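Local coordinates for protein putative TIM-barrel metal-dependent hydrolase (Mycobacterium avium subsp. paratuberculosis S397, PDB 4DZI) that probably acts as a metal-dependent hydrolase of the TIM-barrel amidohydrolase type, holding a two-metal site occupied here by cadmium, at residues N147-D151 with E152-F156; G295-F298 with V299-I303. All coordinates share one frame; numbering follows the deposited sequence. Where two conformers were deposited one is given.

Interaction 1: residues N147-D151 with E152-F156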
loop_
_atom_site.group_PDB
_atom_site.type_symbol
_atom_site.label_atom_id
_atom_site.label_comp_id
_atom_site.label_asym_id
_atom_site.label_seq_id
_atom_site.Cartn_x
_atom_site.Cartn_y
_atom_site.Cartn_z
ATOM N N ASN C 147 9.951 15.282 -25.511
ATOM C CA ASN C 147 8.720 15.770 -26.107
ATOM C C ASN C 147 8.994 16.270 -27.531
ATOM O O ASN C 147 8.165 16.075 -28.407
ATOM C CB ASN C 147 8.153 16.889 -25.248
ATOM C CG ASN C 147 7.540 16.382 -23.957
ATOM O OD1 ASN C 147 7.297 15.190 -23.800
ATOM N ND2 ASN C 147 7.248 17.306 -23.044
ATOM N N LEU C 148 10.152 16.900 -27.750
ATOM C CA LEU C 148 10.540 17.318 -29.110
ATOM C C LEU C 148 10.698 16.085 -30.001
ATOM O O LEU C 148 10.213 16.059 -31.131
ATOM C CB LEU C 148 11.849 18.126 -29.072
ATOM C CG LEU C 148 11.785 19.553 -28.483
ATOM C CD1 LEU C 148 13.163 20.163 -28.258
ATOM C CD2 LEU C 148 10.969 20.431 -29.418
ATOM N N TRP C 149 11.402 15.058 -29.500
ATOM C CA TRP C 149 11.541 13.831 -30.233
ATOM C C TRP C 149 10.182 13.225 -30.565
ATOM O O TRP C 149 9.932 12.722 -31.665
ATOM C CB TRP C 149 12.415 12.809 -29.450
ATOM C CG TRP C 149 12.172 11.461 -30.065
ATOM C CD1 TRP C 149 12.707 10.978 -31.252
ATOM C CD2 TRP C 149 11.167 10.464 -29.654
ATOM N NE1 TRP C 149 12.172 9.777 -31.570
ATOM C CE2 TRP C 149 11.243 9.394 -30.614
ATOM C CE3 TRP C 149 10.275 10.347 -28.563
ATOM C CZ2 TRP C 149 10.433 8.267 -30.539
ATOM C CZ3 TRP C 149 9.473 9.190 -28.483
ATOM C CH2 TRP C 149 9.546 8.173 -29.464
ATOM N N LEU C 150 9.278 13.259 -29.579
ATOM C CA LEU C 150 7.976 12.590 -29.734
ATOM C C LEU C 150 7.141 13.277 -30.815
ATOM O O LEU C 150 6.506 12.619 -31.643
ATOM C CB LEU C 150 7.219 12.623 -28.408
ATOM C CG LEU C 150 5.835 11.982 -28.398
ATOM C CD1 LEU C 150 5.854 10.479 -28.651
ATOM C CD2 LEU C 150 5.216 12.286 -27.016
ATOM N N ASP C 151 7.177 14.595 -30.803
ATOM C CA ASP C 151 6.376 15.360 -31.768
ATOM C C ASP C 151 6.970 15.171 -33.167
ATOM O O ASP C 151 6.265 15.214 -34.173
ATOM C CB ASP C 151 6.383 16.834 -31.388
ATOM C CG ASP C 151 5.249 17.642 -32.094
ATOM O OD1 ASP C 151 4.189 17.064 -32.422
ATOM O OD2 ASP C 151 5.430 18.861 -32.263
ATOM N N GLU C 152 8.282 14.995 -33.221
ATOM C CA GLU C 152 8.936 14.685 -34.506
ATOM C C GLU C 152 8.611 13.310 -35.096
ATOM O O GLU C 152 8.198 13.211 -36.277
ATOM C CB GLU C 152 10.439 14.874 -34.350
ATOM C CG GLU C 152 11.277 14.479 -35.561
ATOM C CD GLU C 152 12.700 14.977 -35.400
ATOM O OE1 GLU C 152 13.307 14.668 -34.366
ATOM O OE2 GLU C 152 13.212 15.703 -36.272
ATOM N N ASP C 153 8.772 12.234 -34.311
ATOM C CA ASP C 153 8.553 10.887 -34.853
ATOM C C ASP C 153 7.072 10.456 -34.903
ATOM O O ASP C 153 6.667 9.688 -35.808
ATOM C CB ASP C 153 9.365 9.812 -34.104
ATOM C CG ASP C 153 10.834 9.772 -34.513
ATOM O OD1 ASP C 153 11.328 10.732 -35.156
ATOM O OD2 ASP C 153 11.507 8.801 -34.164
ATOM N N TRP C 154 6.278 10.924 -33.931
ATOM C CA TRP C 154 4.884 10.489 -33.753
ATOM C C TRP C 154 3.885 11.610 -33.950
ATOM O O TRP C 154 2.868 11.391 -34.627
ATOM C CB TRP C 154 4.692 9.782 -32.385
ATOM C CG TRP C 154 5.380 8.435 -32.408
ATOM C CD1 TRP C 154 6.633 8.111 -31.883
ATOM C CD2 TRP C 154 4.903 7.212 -33.049
ATOM N NE1 TRP C 154 6.945 6.803 -32.166
ATOM C CE2 TRP C 154 5.945 6.210 -32.851
ATOM C CE3 TRP C 154 3.738 6.853 -33.769
ATOM C CZ2 TRP C 154 5.820 4.927 -33.346
ATOM C CZ3 TRP C 154 3.620 5.561 -34.242
ATOM C CH2 TRP C 154 4.639 4.614 -34.056
ATOM N N GLY C 155 4.178 12.791 -33.422
ATOM C CA GLY C 155 3.285 13.939 -33.499
ATOM C C GLY C 155 2.249 13.882 -32.381
ATOM O O GLY C 155 1.550 12.873 -32.241
ATOM N N PHE C 156 2.181 14.946 -31.599
ATOM C CA PHE C 156 1.202 14.983 -30.524
ATOM C C PHE C 156 -0.220 14.726 -31.048
ATOM O O PHE C 156 -1.005 13.969 -30.434
ATOM C CB PHE C 156 1.258 16.293 -29.742
ATOM C CG PHE C 156 2.607 16.626 -29.168
ATOM C CD1 PHE C 156 3.504 15.631 -28.807
ATOM C CD2 PHE C 156 2.952 17.955 -28.939
ATOM C CE1 PHE C 156 4.738 15.965 -28.247
ATOM C CE2 PHE C 156 4.185 18.294 -28.372
ATOM C CZ PHE C 156 5.083 17.297 -28.035
#
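Leu-150 drives its forked end between Trp-154 and Phe-156 where helix 136-153 turns into the next loop, an alpha-L C-cap with Gly-155 at positive phi. The fork divides the work: CD1 of Leu-150 rests against CB of Trp-154 at 4.0 Å, while its CD2 meets the edge of the Phe-156 ring, 3.9 Å from CE1. The backbone makes the turn tight, since Leu-150 O accepts from both Trp-154 N and Gly-155 N, each at 2.9 Å. Beyond the glycine the chain doubles back and lays the Phe-156 ring against the last helical turn. Asp-151 is the bump on one face of this ring. With CG trans to the backbone N (chi1 -163°), its carboxylate lies stacked at 14° to the ring plane, CB sits 3.8 Å from the ring centroid, offset toward the rim, and OD2 is salt-bridged to Arg-187. On the other flank, Trp-149 and Trp-154 run side by side; CH2 of the first fits the edge of the second at CD1, and Tyr-16 packs against both indoles. Asp-153, salt-bridged through OD1 to Arg-25, uses OD2 for a weak, bent bond from Trp-149 NE1. The same Asp-151 torsion lets OD1 take over a backbone amide past the helix end: Phe-156 N reaches it at 3.0 Å in a nearly straight bond (167°), on the anti side of the carboxylate, somewhat out of its plane.

Interaction 2: residues G295-F298 with V299-I303. With SO4 (sulfate ion), chain J.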
loop_
_atom_site.group_PDB
_atom_site.type_symbol
_atom_site.label_atom_id
_atom_site.label_comp_id
_atom_site.label_asym_id
_atom_site.label_seq_id
_atom_site.Cartn_x
_atom_site.Cartn_y
_atom_site.Cartn_z
ATOM N N GLY C 295 -4.497 -0.940 -13.566
ATOM C CA GLY C 295 -5.635 -1.763 -13.071
ATOM C C GLY C 295 -6.748 -0.850 -12.558
ATOM O O GLY C 295 -6.613 0.358 -12.570
ATOM N N SER C 296 -7.814 -1.448 -12.026
ATOM C CA SER C 296 -8.890 -0.678 -11.433
ATOM C C SER C 296 -9.136 -1.185 -10.027
ATOM O O SER C 296 -9.973 -0.646 -9.338
ATOM C CB SER C 296 -10.200 -0.799 -12.253
ATOM O OG SER C 296 -10.706 -2.134 -12.281
ATOM N N TYR C 297 -8.372 -2.189 -9.594
ATOM C CA TYR C 297 -8.601 -2.709 -8.232
ATOM C C TYR C 297 -8.335 -1.665 -7.167
ATOM O O TYR C 297 -8.859 -1.768 -6.056
ATOM C CB TYR C 297 -7.630 -3.847 -8.013
ATOM C CG TYR C 297 -7.865 -4.720 -6.814
ATOM C CD1 TYR C 297 -9.019 -5.431 -6.682
ATOM C CD2 TYR C 297 -6.872 -4.861 -5.847
ATOM C CE1 TYR C 297 -9.222 -6.278 -5.598
ATOM C CE2 TYR C 297 -7.059 -5.694 -4.769
ATOM C CZ TYR C 297 -8.232 -6.399 -4.653
ATOM O OH TYR C 297 -8.395 -7.263 -3.586
ATOM N N PHE C 298 -7.506 -0.673 -7.460
ATOM C CA PHE C 298 -7.237 0.365 -6.480
ATOM C C PHE C 298 -8.479 1.158 -6.022
ATOM O O PHE C 298 -8.506 1.724 -4.915
ATOM C CB PHE C 298 -6.160 1.360 -6.957
ATOM C CG PHE C 298 -6.647 2.354 -7.992
ATOM C CD1 PHE C 298 -7.154 3.597 -7.603
ATOM C CD2 PHE C 298 -6.515 2.084 -9.342
ATOM C CE1 PHE C 298 -7.608 4.532 -8.529
ATOM C CE2 PHE C 298 -6.945 3.018 -10.272
ATOM C CZ PHE C 298 -7.481 4.245 -9.870
ATOM N N VAL C 299 -9.501 1.237 -6.869
ATOM C CA VAL C 299 -10.626 2.129 -6.619
ATOM C C VAL C 299 -11.338 1.830 -5.308
ATOM O O VAL C 299 -11.668 2.718 -4.544
ATOM C CB VAL C 299 -11.648 2.025 -7.770
ATOM C CG1 VAL C 299 -12.835 2.946 -7.536
ATOM C CG2 VAL C 299 -10.969 2.367 -9.083
ATOM N N HIS C 300 -11.606 0.569 -5.071
ATOM C CA HIS C 300 -12.440 0.317 -3.912
ATOM C C HIS C 300 -11.739 0.630 -2.606
ATOM O O HIS C 300 -12.377 1.122 -1.695
ATOM C CB HIS C 300 -13.061 -1.064 -3.928
ATOM C CG HIS C 300 -12.099 -2.140 -3.585
ATOM N ND1 HIS C 300 -11.129 -2.536 -4.441
ATOM C CD2 HIS C 300 -11.973 -2.928 -2.443
ATOM C CE1 HIS C 300 -10.394 -3.513 -3.860
ATOM N NE2 HIS C 300 -10.917 -3.759 -2.641
ATOM N N ARG C 301 -10.434 0.366 -2.497
ATOM C CA ARG C 301 -9.723 0.748 -1.255
ATOM C C ARG C 301 -9.630 2.240 -1.138
ATOM O O ARG C 301 -9.723 2.792 -0.050
ATOM C CB ARG C 301 -8.290 0.164 -1.190
ATOM C CG ARG C 301 -8.224 -1.357 -1.265
ATOM C CD ARG C 301 -7.520 -1.817 -2.545
ATOM N NE ARG C 301 -6.165 -1.259 -2.589
ATOM C CZ ARG C 301 -5.362 -1.358 -3.645
ATOM N NH1 ARG C 301 -5.812 -2.002 -4.720
ATOM N NH2 ARG C 301 -4.135 -0.794 -3.641
ATOM N N LEU C 302 -9.393 2.906 -2.266
ATOM C CA LEU C 302 -9.274 4.347 -2.256
ATOM C C LEU C 302 -10.599 4.963 -1.772
ATOM O O LEU C 302 -10.585 5.880 -0.940
ATOM C CB LEU C 302 -8.862 4.858 -3.653
ATOM C CG LEU C 302 -8.743 6.378 -3.767
ATOM C CD1 LEU C 302 -7.599 6.944 -2.944
ATOM C CD2 LEU C 302 -8.526 6.761 -5.247
ATOM N N ILE C 303 -11.720 4.465 -2.287
ATOM C CA ILE C 303 -13.046 4.969 -1.893
ATOM C C ILE C 303 -13.257 4.792 -0.372
ATOM O O ILE C 303 -13.631 5.745 0.309
ATOM C CB ILE C 303 -14.194 4.328 -2.725
ATOM C CG1 ILE C 303 -14.219 4.938 -4.134
ATOM C CG2 ILE C 303 -15.564 4.545 -2.057
ATOM C CD1 ILE C 303 -15.089 4.169 -5.095
HETATM S S SO4 J . -2.852 -1.185 -0.371
HETATM O O1 SO4 J . -2.695 -0.496 0.894
HETATM O O2 SO4 J . -4.099 -1.979 -0.541
HETATM O O3 SO4 J . -3.037 -0.037 -1.303
HETATM O O4 SO4 J . -1.742 -1.881 -0.999
HETATM O O HOH W 1 -11.873 -1.496 -7.062
#
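Tyr-297 swings its ring away from its own backbone N (chi1 -167°), and His-300, one turn on, sets its CG between backbone N and carbonyl carbon (chi1 75°), which folds the imidazole back over the phenol. This is the first turn of helix 298-312, entered from the loop after strand 289-292, a beta-alpha connection of the TIM-barrel fold. CE1 of His-300 hangs over one face of the Tyr-297 ring, 3.5 Å from CE1 of Tyr-297, and the rings form an edge-to-face pair. The same fold places His-300 ND1 beside Tyr-297 O at 2.9 Å, a weak and strongly bent hydrogen bond. A water ties up this turn, donating to Ser-296 O, accepting from His-300 N and bonding to ND1. The backbone contributes Val-299 N to Ser-296 O (3.1 Å) and Leu-302 N to Phe-298 O.

Bent at chi2 (115°) and again at chi3, Arg-301 brings one face of its guanidinium over CA of Phe-298, with NH1 3.3 Å from that atom. Its two NH groups divide between partners: NH1 is salt-bridged to Asp-265, and NH2 donates to O3 of a sulfate ion at 2.7 Å, the oxygen lying at the guanidinium edge. This ion, probably from the crystallisation liquor, is also bound by Arg-266 and Arg-305 of both subunits, and His-300 NE2 bonds to its counterpart in the second subunit.

The opposite flank is apolar: CG2 of Val-299 sits over the centre of the Phe-298 ring, and CD2 of Leu-302 comes to its edge, 4.1 Å from CE1. Phe-298 and Val-299 lean on strand 329-331, Val-299 also on helices 321-328 and 339-346, and Leu-302 on helix 266-277.

Overall arrangement
Interactions 1 and 2 are a matched pair in one respect: each is a short local turn at a helix boundary, the first at the C-terminal end of helix 136-153, the second at the start of helix 298-312. They do not touch, lying on opposite sides of the chain's centre with centres 33 Å apart. Both are largely buried, yet by different means. Residues 147-156 touch no other chain of the assembly, and their acidic side chains pair with arginines of their own chain. Residues 295-303 bury one side against barrel elements and turn the other, with its basic groups, toward the second subunit and a shared sulfate.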